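Local coordinates for long form salivary protein D7L (Phlebotomus duboscqi, PDB 6MT7), which binds and sequesters host mediators such as cysteinyl leukotrienes, binds a stable thromboxane A2 analogue, and inhibits thromboxane-dependent platelet aggregation, at residues 36-47 / 92-102; 71-81 / 108-117. All blocks are in the same frame, centred on the assembly; numbering follows the deposited sequence.

Interaction 1: residues 36-47 / 92-102; sequences LPNDEDTHCYVK and GTCKDIYDKTI. With TRT (fragment of triton X-100), chain C.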
loop_
_atom_site.group_PDB
_atom_site.type_symbol
_atom_site.label_atom_id
_atom_site.label_comp_id
_atom_site.label_asym_id
_atom_site.label_seq_id
_atom_site.Cartn_x
_atom_site.Cartn_y
_atom_site.Cartn_z
ATOM N N LEU A 36 14.812 9.860 6.809
ATOM C CA LEU A 36 15.134 8.685 6.001
ATOM C C LEU A 36 16.646 8.571 5.870
ATOM O O LEU A 36 17.227 9.048 4.882
ATOM C CB LEU A 36 14.485 8.767 4.620
ATOM C CG LEU A 36 12.960 8.823 4.601
ATOM C CD1 LEU A 36 12.477 8.955 3.159
ATOM C CD2 LEU A 36 12.349 7.598 5.261
ATOM N N PRO A 37 17.315 7.939 6.832
ATOM C CA PRO A 37 18.781 7.886 6.806
ATOM C C PRO A 37 19.318 7.058 5.652
ATOM O O PRO A 37 18.639 6.211 5.068
ATOM C CB PRO A 37 19.139 7.235 8.155
ATOM C CG PRO A 37 17.919 7.446 9.025
ATOM C CD PRO A 37 16.765 7.353 8.065
ATOM N N ASN A 38 20.596 7.303 5.350
ATOM C CA ASN A 38 21.269 6.644 4.229
ATOM C C ASN A 38 21.821 5.290 4.674
ATOM O O ASN A 38 23.028 5.088 4.839
ATOM C CB ASN A 38 22.361 7.548 3.670
ATOM C CG ASN A 38 23.014 6.984 2.421
ATOM O OD1 ASN A 38 22.427 6.166 1.715
ATOM N ND2 ASN A 38 24.238 7.437 2.136
ATOM N N ASP A 39 20.905 4.341 4.866
ATOM C CA ASP A 39 21.302 2.967 5.155
ATOM C C ASP A 39 20.444 2.004 4.346
ATOM O O ASP A 39 19.393 2.366 3.822
ATOM C CB ASP A 39 21.260 2.623 6.667
ATOM C CG ASP A 39 19.914 2.905 7.335
ATOM O OD1 ASP A 39 18.859 2.454 6.829
ATOM O OD2 ASP A 39 19.924 3.531 8.417
ATOM N N GLU A 40 20.942 0.771 4.217
ATOM C CA GLU A 40 20.338 -0.193 3.298
ATOM C C GLU A 40 18.877 -0.468 3.630
ATOM O O GLU A 40 18.038 -0.539 2.726
ATOM C CB GLU A 40 21.142 -1.499 3.312
ATOM C CG GLU A 40 20.592 -2.570 2.365
ATOM C CD GLU A 40 21.526 -3.769 2.289
ATOM O OE1 GLU A 40 22.747 -3.562 2.432
ATOM O OE2 GLU A 40 21.047 -4.900 2.108
ATOM N N ASP A 41 18.544 -0.650 4.913
ATOM C CA ASP A 41 17.152 -0.951 5.241
ATOM C C ASP A 41 16.240 0.220 4.887
ATOM O O ASP A 41 15.112 0.015 4.416
ATOM C CB ASP A 41 17.020 -1.336 6.714
ATOM C CG ASP A 41 17.457 -2.774 6.973
ATOM O OD1 ASP A 41 17.658 -3.512 5.985
ATOM O OD2 ASP A 41 17.591 -3.159 8.145
ATOM N N THR A 42 16.719 1.453 5.076
ATOM C CA THR A 42 15.926 2.614 4.669
ATOM C C THR A 42 15.785 2.681 3.151
ATOM O O THR A 42 14.716 3.031 2.633
ATOM C CB THR A 42 16.551 3.911 5.187
ATOM O OG1 THR A 42 16.658 3.868 6.610
ATOM C CG2 THR A 42 15.680 5.112 4.820
ATOM N N HIS A 43 16.853 2.359 2.414
ATOM C CA HIS A 43 16.733 2.299 0.958
ATOM C C HIS A 43 15.588 1.384 0.554
ATOM O O HIS A 43 14.759 1.745 -0.280
ATOM C CB HIS A 43 18.025 1.802 0.304
ATOM C CG HIS A 43 19.242 2.607 0.643
ATOM N ND1 HIS A 43 20.521 2.137 0.426
ATOM C CD2 HIS A 43 19.381 3.843 1.178
ATOM C CE1 HIS A 43 21.394 3.048 0.814
ATOM N NE2 HIS A 43 20.729 4.092 1.278
ATOM N N CYS A 44 15.540 0.177 1.125
ATOM C CA CYS A 44 14.527 -0.767 0.679
ATOM C C CYS A 44 13.154 -0.433 1.234
ATOM O O CYS A 44 12.143 -0.711 0.578
ATOM C CB CYS A 44 14.936 -2.195 1.043
ATOM S SG CYS A 44 16.289 -2.761 -0.046
ATOM N N TYR A 45 13.097 0.208 2.402
ATOM C CA TYR A 45 11.827 0.732 2.897
ATOM C C TYR A 45 11.251 1.773 1.935
ATOM O O TYR A 45 10.041 1.773 1.644
ATOM C CB TYR A 45 12.039 1.326 4.293
ATOM C CG TYR A 45 10.865 2.111 4.828
ATOM C CD1 TYR A 45 9.659 1.482 5.107
ATOM C CD2 TYR A 45 10.976 3.476 5.070
ATOM C CE1 TYR A 45 8.569 2.198 5.605
ATOM C CE2 TYR A 45 9.891 4.203 5.563
ATOM C CZ TYR A 45 8.701 3.559 5.832
ATOM O OH TYR A 45 7.637 4.287 6.318
ATOM N N VAL A 46 12.112 2.652 1.411
ATOM C CA VAL A 46 11.668 3.704 0.499
ATOM C C VAL A 46 11.159 3.098 -0.808
ATOM O O VAL A 46 10.090 3.464 -1.310
ATOM C CB VAL A 46 12.812 4.713 0.271
ATOM C CG1 VAL A 46 12.547 5.574 -0.979
ATOM C CG2 VAL A 46 12.989 5.600 1.533
ATOM N N LYS A 47 11.907 2.146 -1.373
ATOM C CA LYS A 47 11.421 1.456 -2.565
ATOM C C LYS A 47 10.075 0.788 -2.308
ATOM O O LYS A 47 9.158 0.876 -3.134
ATOM C CB LYS A 47 12.426 0.406 -3.025
ATOM C CG LYS A 47 11.946 -0.338 -4.245
ATOM C CD LYS A 47 12.968 -1.356 -4.744
ATOM C CE LYS A 47 12.463 -2.067 -5.998
ATOM N NZ LYS A 47 13.348 -3.224 -6.367
ATOM N N GLY A 92 16.718 -0.663 -10.724
ATOM C CA GLY A 92 15.906 -1.598 -9.984
ATOM C C GLY A 92 16.284 -1.787 -8.526
ATOM O O GLY A 92 15.477 -2.320 -7.761
ATOM N N THR A 93 17.490 -1.388 -8.122
ATOM C CA THR A 93 17.916 -1.572 -6.742
ATOM C C THR A 93 17.204 -0.589 -5.823
ATOM O O THR A 93 16.720 0.466 -6.244
ATOM C CB THR A 93 19.433 -1.383 -6.588
ATOM O OG1 THR A 93 19.802 -0.039 -6.933
ATOM C CG2 THR A 93 20.197 -2.353 -7.486
ATOM N N CYS A 94 17.156 -0.943 -4.537
ATOM C CA CYS A 94 16.670 0.010 -3.547
ATOM C C CYS A 94 17.578 1.227 -3.482
ATOM O O CYS A 94 17.109 2.352 -3.295
ATOM C CB CYS A 94 16.600 -0.628 -2.162
ATOM S SG CYS A 94 15.785 -2.239 -1.998
ATOM N N LYS A 95 18.891 1.009 -3.581
ATOM C CA LYS A 95 19.834 2.116 -3.487
ATOM C C LYS A 95 19.585 3.154 -4.576
ATOM O O LYS A 95 19.590 4.359 -4.299
ATOM C CB LYS A 95 21.264 1.581 -3.558
ATOM C CG LYS A 95 22.317 2.649 -3.783
ATOM C CD LYS A 95 22.738 3.297 -2.488
ATOM C CE LYS A 95 24.184 3.796 -2.580
ATOM N NZ LYS A 95 24.317 4.926 -3.553
ATOM N N ASP A 96 19.350 2.711 -5.818
ATOM C CA ASP A 96 19.153 3.669 -6.905
ATOM C C ASP A 96 17.846 4.435 -6.730
ATOM O O ASP A 96 17.790 5.649 -6.959
ATOM C CB ASP A 96 19.169 2.946 -8.252
ATOM C CG ASP A 96 19.506 3.868 -9.414
ATOM O OD1 ASP A 96 20.269 4.836 -9.217
ATOM O OD2 ASP A 96 19.022 3.602 -10.533
ATOM N N ILE A 97 16.782 3.744 -6.322
ATOM C CA ILE A 97 15.506 4.429 -6.147
ATOM C C ILE A 97 15.591 5.422 -4.994
ATOM O O ILE A 97 15.071 6.542 -5.080
ATOM C CB ILE A 97 14.386 3.401 -5.944
ATOM C CG1 ILE A 97 14.151 2.657 -7.259
ATOM C CG2 ILE A 97 13.113 4.083 -5.472
ATOM C CD1 ILE A 97 13.375 1.378 -7.108
ATOM N N TYR A 98 16.279 5.036 -3.913
ATOM C CA TYR A 98 16.532 5.960 -2.810
ATOM C C TYR A 98 17.339 7.167 -3.278
ATOM O O TYR A 98 16.978 8.317 -2.999
ATOM C CB TYR A 98 17.262 5.223 -1.682
ATOM C CG TYR A 98 17.655 6.089 -0.507
ATOM C CD1 TYR A 98 18.893 6.727 -0.476
ATOM C CD2 TYR A 98 16.801 6.254 0.576
ATOM C CE1 TYR A 98 19.267 7.520 0.595
ATOM C CE2 TYR A 98 17.168 7.046 1.670
ATOM C CZ TYR A 98 18.408 7.668 1.672
ATOM O OH TYR A 98 18.811 8.457 2.718
ATOM N N ASP A 99 18.449 6.927 -3.989
ATOM C CA ASP A 99 19.301 8.039 -4.400
ATOM C C ASP A 99 18.566 8.990 -5.326
ATOM O O ASP A 99 18.837 10.199 -5.321
ATOM C CB ASP A 99 20.563 7.526 -5.102
ATOM C CG ASP A 99 21.549 6.871 -4.144
ATOM O OD1 ASP A 99 21.420 7.033 -2.909
ATOM O OD2 ASP A 99 22.466 6.190 -4.639
ATOM N N LYS A 100 17.658 8.462 -6.144
ATOM C CA LYS A 100 16.915 9.309 -7.056
ATOM C C LYS A 100 15.844 10.113 -6.350
ATOM O O LYS A 100 15.429 11.149 -6.872
ATOM C CB LYS A 100 16.302 8.464 -8.174
ATOM C CG LYS A 100 17.299 8.202 -9.301
ATOM C CD LYS A 100 16.722 7.289 -10.368
ATOM C CE LYS A 100 15.719 8.015 -11.250
ATOM N NZ LYS A 100 16.374 8.661 -12.423
ATOM N N THR A 101 15.414 9.695 -5.158
ATOM C CA THR A 101 14.301 10.374 -4.527
ATOM C C THR A 101 14.628 11.045 -3.198
ATOM O O THR A 101 13.778 11.778 -2.687
ATOM C CB THR A 101 13.123 9.407 -4.332
ATOM O OG1 THR A 101 13.548 8.240 -3.634
ATOM C CG2 THR A 101 12.604 8.972 -5.664
ATOM N N ILE A 102 15.824 10.862 -2.638
ATOM C CA ILE A 102 16.034 11.324 -1.265
ATOM C C ILE A 102 16.064 12.852 -1.201
ATOM O O ILE A 102 15.511 13.448 -0.273
ATOM C CB ILE A 102 17.299 10.681 -0.655
ATOM C CG1 ILE A 102 17.458 11.058 0.829
ATOM C CG2 ILE A 102 18.540 11.050 -1.446
ATOM C CD1 ILE A 102 16.206 10.841 1.699
HETATM C C25 TRT C . 2.739 4.183 14.283
HETATM O O24 TRT C . 2.451 4.778 13.021
HETATM C C23 TRT C . 3.597 5.338 12.381
HETATM C C22 TRT C . 3.223 5.586 10.925
HETATM O O21 TRT C . 4.219 6.331 10.224
HETATM C C20 TRT C . 3.747 6.573 8.904
HETATM C C19 TRT C . 4.698 7.515 8.189
HETATM O O18 TRT C . 5.742 6.755 7.587
HETATM C C17 TRT C . 6.991 7.348 7.875
HETATM C C16 TRT C . 7.543 8.045 6.648
HETATM O O15 TRT C . 8.168 7.106 5.766
HETATM C C12 TRT C . 8.352 7.451 4.439
HETATM C C13 TRT C . 8.455 8.787 4.067
HETATM C C14 TRT C . 8.640 9.137 2.724
HETATM C C11 TRT C . 8.432 6.464 3.465
HETATM C C10 TRT C . 8.619 6.810 2.131
HETATM C C9 TRT C . 8.721 8.141 1.747
HETATM C C6 TRT C . 8.913 8.474 0.296
HETATM C C8 TRT C . 10.390 8.807 0.125
HETATM C C7 TRT C . 8.619 7.242 -0.555
HETATM C C5 TRT C . 8.084 9.718 -0.096
HETATM C C1 TRT C . 6.546 9.698 -0.253
HETATM C C2 TRT C . 5.778 8.915 0.805
HETATM C C4 TRT C . 6.073 11.144 -0.180
HETATM C C3 TRT C . 6.087 9.195 -1.615
HETATM O O HOH W 1 23.111 6.207 -0.982
#
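Tyr98 of helix 94-106 lies across the start of helix 40-52 and ends at the backbone of Leu36. Its chi1 of 177° sets CG anti to the backbone N, sending the ring out toward the loop that leads into the other helix. CB passes near His43, and CG comes within 3.3 Å of His43 CD2, which sits over one face of the phenol ring. The two rings meet obliquely, their planes 43° apart. Further out, the ring edge at CD2 faces Val46 CG2 at 4.0 Å, CE1 comes 3.6 Å from Asn38 OD1, and CE2 meets the methyl CG2 of Thr42. At the tip, OH donates a 2.7 Å hydrogen bond to Leu36 O from somewhat outside the carbonyl plane. Tyrosine suits this place because an apolar ring fills the helix interface while its hydroxyl satisfies a loop carbonyl.

The helices belong to the all-helical odorant-binding fold, in which disulfides tie helices together; here Cys44 SG and Cys94 SG are bonded with chi3 at 93°. A turn further on, Lys47 stretches fully extended over Ile97 CD1, its methylenes giving apolar cover before NZ donates to Gly92 O at 2.7 Å, nearly in line with the carbonyl. The His43 ring is held in its rotation by Asn38 of the same segment, whose OD1 accepts from NE2 at 2.7 Å, in the ring plane. Toward the pocket, Leu36 CD1 touches the Triton fragment at C8, and Tyr45, which probably contacts thromboxane A2, as in related proteins, donates from OH to the ligand's O15 at 2.9 Å; Gln19 NE2 bonds to both.

Interaction 2: residues 71-81 / 108-117; sequences QFNSRSVAIPG and NVNDLRTAFY. With TRT (fragment of triton X-100), chain C.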
loop_
_atom_site.group_PDB
_atom_site.type_symbol
_atom_site.label_atom_id
_atom_site.label_comp_id
_atom_site.label_asym_id
_atom_site.label_seq_id
_atom_site.Cartn_x
_atom_site.Cartn_y
_atom_site.Cartn_z
ATOM N N GLN A 71 -1.004 13.459 -7.676
ATOM C CA GLN A 71 -1.254 13.522 -6.242
ATOM C C GLN A 71 -1.157 14.957 -5.746
ATOM O O GLN A 71 -2.020 15.426 -4.999
ATOM C CB GLN A 71 -0.279 12.626 -5.475
ATOM C CG GLN A 71 -0.659 12.473 -3.994
ATOM C CD GLN A 71 -1.761 11.435 -3.801
ATOM O OE1 GLN A 71 -2.006 10.611 -4.677
ATOM N NE2 GLN A 71 -2.422 11.472 -2.658
ATOM N N PHE A 72 -0.105 15.672 -6.151
ATOM C CA PHE A 72 0.037 17.060 -5.728
ATOM C C PHE A 72 -1.127 17.899 -6.235
ATOM O O PHE A 72 -1.746 18.653 -5.476
ATOM C CB PHE A 72 1.359 17.630 -6.234
ATOM C CG PHE A 72 2.541 17.240 -5.408
ATOM C CD1 PHE A 72 2.969 18.049 -4.369
ATOM C CD2 PHE A 72 3.238 16.083 -5.684
ATOM C CE1 PHE A 72 4.077 17.698 -3.614
ATOM C CE2 PHE A 72 4.339 15.722 -4.924
ATOM C CZ PHE A 72 4.756 16.530 -3.893
ATOM N N ASN A 73 -1.450 17.771 -7.522
ATOM C CA ASN A 73 -2.518 18.590 -8.085
ATOM C C ASN A 73 -3.851 18.317 -7.401
ATOM O O ASN A 73 -4.605 19.251 -7.099
ATOM C CB ASN A 73 -2.631 18.347 -9.592
ATOM C CG ASN A 73 -1.480 18.963 -10.365
ATOM O OD1 ASN A 73 -0.894 19.959 -9.941
ATOM N ND2 ASN A 73 -1.152 18.372 -11.505
ATOM N N SER A 74 -4.157 17.045 -7.139
ATOM C CA SER A 74 -5.454 16.718 -6.560
ATOM C C SER A 74 -5.570 17.214 -5.122
ATOM O O SER A 74 -6.678 17.502 -4.651
ATOM C CB SER A 74 -5.691 15.213 -6.624
ATOM O OG SER A 74 -4.819 14.543 -5.726
ATOM N N ARG A 75 -4.449 17.340 -4.421
ATOM C CA ARG A 75 -4.411 17.824 -3.050
ATOM C C ARG A 75 -4.161 19.327 -2.954
ATOM O O ARG A 75 -3.987 19.841 -1.844
ATOM C CB ARG A 75 -3.330 17.074 -2.266
ATOM C CG ARG A 75 -3.521 15.557 -2.253
ATOM C CD ARG A 75 -4.478 15.117 -1.168
ATOM N NE ARG A 75 -4.010 15.550 0.139
ATOM C CZ ARG A 75 -4.667 16.387 0.935
ATOM N NH1 ARG A 75 -5.845 16.885 0.572
ATOM N NH2 ARG A 75 -4.141 16.729 2.102
ATOM N N SER A 76 -4.128 20.035 -4.089
ATOM C CA SER A 76 -3.866 21.478 -4.134
ATOM C C SER A 76 -2.532 21.845 -3.484
ATOM O O SER A 76 -2.437 22.826 -2.742
ATOM C CB SER A 76 -5.009 22.281 -3.501
ATOM O OG SER A 76 -6.273 21.926 -4.045
ATOM N N VAL A 77 -1.494 21.055 -3.761
ATOM C CA VAL A 77 -0.126 21.342 -3.342
ATOM C C VAL A 77 0.692 21.660 -4.584
ATOM O O VAL A 77 0.627 20.929 -5.582
ATOM C CB VAL A 77 0.505 20.165 -2.573
ATOM C CG1 VAL A 77 1.879 20.557 -2.046
ATOM C CG2 VAL A 77 -0.395 19.705 -1.430
ATOM N N ALA A 78 1.482 22.729 -4.512
ATOM C CA ALA A 78 2.327 23.118 -5.635
ATOM C C ALA A 78 3.276 21.994 -6.021
ATOM O O ALA A 78 3.839 21.307 -5.166
ATOM C CB ALA A 78 3.127 24.376 -5.283
ATOM N N ILE A 79 3.460 21.805 -7.322
ATOM C CA ILE A 79 4.417 20.821 -7.817
ATOM C C ILE A 79 5.817 21.213 -7.365
ATOM O O ILE A 79 6.270 22.326 -7.665
ATOM C CB ILE A 79 4.358 20.700 -9.348
ATOM C CG1 ILE A 79 2.933 20.370 -9.797
ATOM C CG2 ILE A 79 5.355 19.644 -9.829
ATOM C CD1 ILE A 79 2.401 19.094 -9.219
ATOM N N PRO A 80 6.544 20.345 -6.671
ATOM C CA PRO A 80 7.868 20.728 -6.176
ATOM C C PRO A 80 8.911 20.762 -7.285
ATOM O O PRO A 80 8.726 20.230 -8.382
ATOM C CB PRO A 80 8.187 19.647 -5.141
ATOM C CG PRO A 80 7.329 18.498 -5.489
ATOM C CD PRO A 80 6.130 19.004 -6.221
ATOM N N GLY A 81 10.025 21.429 -6.990
ATOM C CA GLY A 81 11.156 21.403 -7.890
ATOM C C GLY A 81 11.875 20.070 -7.830
ATOM O O GLY A 81 11.596 19.214 -6.991
ATOM N N ASN A 108 11.208 18.688 0.242
ATOM C CA ASN A 108 9.784 18.973 0.148
ATOM C C ASN A 108 8.993 18.241 1.212
ATOM O O ASN A 108 7.837 17.880 0.973
ATOM C CB ASN A 108 9.243 18.589 -1.227
ATOM C CG ASN A 108 9.936 19.331 -2.332
ATOM O OD1 ASN A 108 9.621 20.485 -2.587
ATOM N ND2 ASN A 108 10.900 18.688 -2.978
ATOM N N VAL A 109 9.584 18.028 2.397
ATOM C CA VAL A 109 9.013 17.071 3.346
ATOM C C VAL A 109 7.572 17.425 3.673
ATOM O O VAL A 109 6.672 16.583 3.596
ATOM C CB VAL A 109 9.847 17.001 4.638
ATOM C CG1 VAL A 109 9.256 15.908 5.546
ATOM C CG2 VAL A 109 11.301 16.732 4.346
ATOM N N ASN A 110 7.330 18.668 4.082
ATOM C CA ASN A 110 6.005 18.977 4.596
ATOM C C ASN A 110 4.957 19.025 3.484
ATOM O O ASN A 110 3.818 18.592 3.704
ATOM C CB ASN A 110 6.072 20.257 5.431
ATOM C CG ASN A 110 6.733 20.002 6.791
ATOM O OD1 ASN A 110 6.520 18.945 7.388
ATOM N ND2 ASN A 110 7.572 20.919 7.245
ATOM N N ASP A 111 5.322 19.478 2.276
ATOM C CA ASP A 111 4.394 19.382 1.147
ATOM C C ASP A 111 4.101 17.930 0.791
ATOM O O ASP A 111 2.980 17.594 0.396
ATOM C CB ASP A 111 4.958 20.092 -0.083
ATOM C CG ASP A 111 4.763 21.595 -0.044
ATOM O OD1 ASP A 111 3.954 22.099 0.764
ATOM O OD2 ASP A 111 5.431 22.278 -0.837
ATOM N N LEU A 112 5.105 17.060 0.894
ATOM C CA LEU A 112 4.868 15.643 0.646
ATOM C C LEU A 112 3.960 15.043 1.711
ATOM O O LEU A 112 3.074 14.243 1.396
ATOM C CB LEU A 112 6.197 14.892 0.584
ATOM C CG LEU A 112 6.948 15.087 -0.738
ATOM C CD1 LEU A 112 8.375 14.562 -0.594
ATOM C CD2 LEU A 112 6.217 14.367 -1.860
ATOM N N ARG A 113 4.163 15.418 2.978
ATOM C CA ARG A 113 3.257 14.944 4.018
ATOM C C ARG A 113 1.835 15.436 3.766
ATOM O O ARG A 113 0.865 14.688 3.960
ATOM C CB ARG A 113 3.766 15.380 5.396
ATOM C CG ARG A 113 5.083 14.698 5.754
ATOM C CD ARG A 113 5.575 15.090 7.146
ATOM N NE ARG A 113 4.621 14.682 8.170
ATOM C CZ ARG A 113 4.762 14.947 9.460
ATOM N NH1 ARG A 113 5.824 15.619 9.873
ATOM N NH2 ARG A 113 3.848 14.536 10.331
ATOM N N THR A 114 1.689 16.677 3.293
ATOM C CA THR A 114 0.354 17.169 2.951
ATOM C C THR A 114 -0.260 16.339 1.825
ATOM O O THR A 114 -1.411 15.898 1.913
ATOM C CB THR A 114 0.412 18.642 2.539
ATOM O OG1 THR A 114 0.924 19.445 3.619
ATOM C CG2 THR A 114 -0.988 19.137 2.155
ATOM N N ALA A 115 0.496 16.129 0.748
ATOM C CA ALA A 115 -0.051 15.444 -0.419
ATOM C C ALA A 115 -0.385 13.985 -0.132
ATOM O O ALA A 115 -1.335 13.444 -0.711
ATOM C CB ALA A 115 0.927 15.545 -1.582
ATOM N N PHE A 116 0.351 13.342 0.774
ATOM C CA PHE A 116 0.170 11.922 1.031
ATOM C C PHE A 116 -0.424 11.648 2.405
ATOM O O PHE A 116 -0.260 10.542 2.931
ATOM C CB PHE A 116 1.496 11.182 0.842
ATOM C CG PHE A 116 1.899 11.076 -0.602
ATOM C CD1 PHE A 116 1.461 10.014 -1.383
ATOM C CD2 PHE A 116 2.644 12.083 -1.198
ATOM C CE1 PHE A 116 1.801 9.935 -2.724
ATOM C CE2 PHE A 116 2.987 12.009 -2.536
ATOM C CZ PHE A 116 2.568 10.936 -3.296
ATOM N N TYR A 117 -1.121 12.634 2.976
ATOM C CA TYR A 117 -1.868 12.475 4.230
ATOM C C TYR A 117 -0.968 12.013 5.370
ATOM O O TYR A 117 -1.383 11.228 6.224
ATOM C CB TYR A 117 -3.042 11.506 4.057
ATOM C CG TYR A 117 -4.044 11.933 3.001
ATOM C CD1 TYR A 117 -4.993 12.908 3.274
ATOM C CD2 TYR A 117 -4.037 11.360 1.742
ATOM C CE1 TYR A 117 -5.909 13.298 2.313
ATOM C CE2 TYR A 117 -4.944 11.741 0.776
ATOM C CZ TYR A 117 -5.884 12.703 1.070
ATOM O OH TYR A 117 -6.784 13.080 0.098
HETATM C C25 TRT C . 2.739 4.183 14.283
HETATM O O24 TRT C . 2.451 4.778 13.021
HETATM C C23 TRT C . 3.597 5.338 12.381
HETATM C C22 TRT C . 3.223 5.586 10.925
HETATM O O21 TRT C . 4.219 6.331 10.224
HETATM C C20 TRT C . 3.747 6.573 8.904
HETATM C C19 TRT C . 4.698 7.515 8.189
HETATM O O18 TRT C . 5.742 6.755 7.587
HETATM C C17 TRT C . 6.991 7.348 7.875
HETATM C C16 TRT C . 7.543 8.045 6.648
HETATM O O15 TRT C . 8.168 7.106 5.766
HETATM C C12 TRT C . 8.352 7.451 4.439
HETATM C C13 TRT C . 8.455 8.787 4.067
HETATM C C14 TRT C . 8.640 9.137 2.724
HETATM C C11 TRT C . 8.432 6.464 3.465
HETATM C C10 TRT C . 8.619 6.810 2.131
HETATM C C9 TRT C . 8.721 8.141 1.747
HETATM C C6 TRT C . 8.913 8.474 0.296
HETATM C C8 TRT C . 10.390 8.807 0.125
HETATM C C7 TRT C . 8.619 7.242 -0.555
HETATM C C5 TRT C . 8.084 9.718 -0.096
HETATM C C1 TRT C . 6.546 9.698 -0.253
HETATM C C2 TRT C . 5.778 8.915 0.805
HETATM C C4 TRT C . 6.073 11.144 -0.180
HETATM C C3 TRT C . 6.087 9.195 -1.615
HETATM O O HOH W 2 5.676 21.850 -3.435
HETATM O O HOH W 3 12.809 19.653 -4.846
HETATM O O HOH W 4 10.593 22.609 -4.286
#
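Gln71 and Phe72, in the last turn of helix 65-74, pack on the short helix 109-115, and the chain then leaves through a Schellman motif whose C-prime residue is Ser76. The anti chi1 of Gln71 puts CG over one face of Phe116 as a CH-pi contact, 3.8 Å from the ring centroid, and the bend at chi2 (81°) turns the amide roughly parallel to that ring and toward Ala115 O. NE2 then gives an almost straight hydrogen bond to Ala115 O (3.0 Å, 168°), while OE1 accepts from Arg6 N, so a buried amide has both ends engaged. The other face of Phe116 meets C3 of the Triton fragment.

Phe72 is held between Ala115 CB over one face and Pro80 CD over the other; a small methyl lets the helix come this close. Its CZ also reaches Leu112 CD2, a branch that in turn touches the ligand's C4 at 3.6 Å.

Arg75 closes on the chain near the C-terminal end of helix 109-115, where Thr114 O has only a weak backbone partner, Tyr117 N. NE and NH2 both donate to Thr114 O, at 3.2 and 2.9 Å, reaching it from the same face of its plane. The guanidinium also lies flat on the Tyr117 ring, planes 12° apart, a stack that steadies its rotation.

Val77, beyond the turn, spreads its two methyls: CG1 lies 3.7 Å from Asp111 CG, and CG2 meets Thr114 CG2. A water joins Ala78 O to Asp111 OD2. Pro80 CB rests against the amide of Asn108, whose ND2 is bonded to Phe104 O. At the segment's end, Gly81 N donates to a water that donates to Asn108 OD1, its oxygen 2.9 Å from OD1.

How the interactions relate
Both contacts are partly buried and wall the same pocket, touching the Triton fragment without touching each other; their centres lie about 20 Å apart. Helices 94-106 and 109-115 follow each other in the chain, so one continuous run supplies the second partner of each. Interaction 1 is clamped covalently and joins two long helices at a steep angle; its pocket side offers the ligand a hydroxyl as well as a methyl. Interaction 2 has no disulfide, joins helix ends and loops, and gives the ligand purely apolar contacts. In both, side chains bond to backbone carbonyls and waters bridge, but the donors are a hydroxyl and an ammonium in interaction 1, a planar amide and guanidinium, each packed on a ring, in interaction 2.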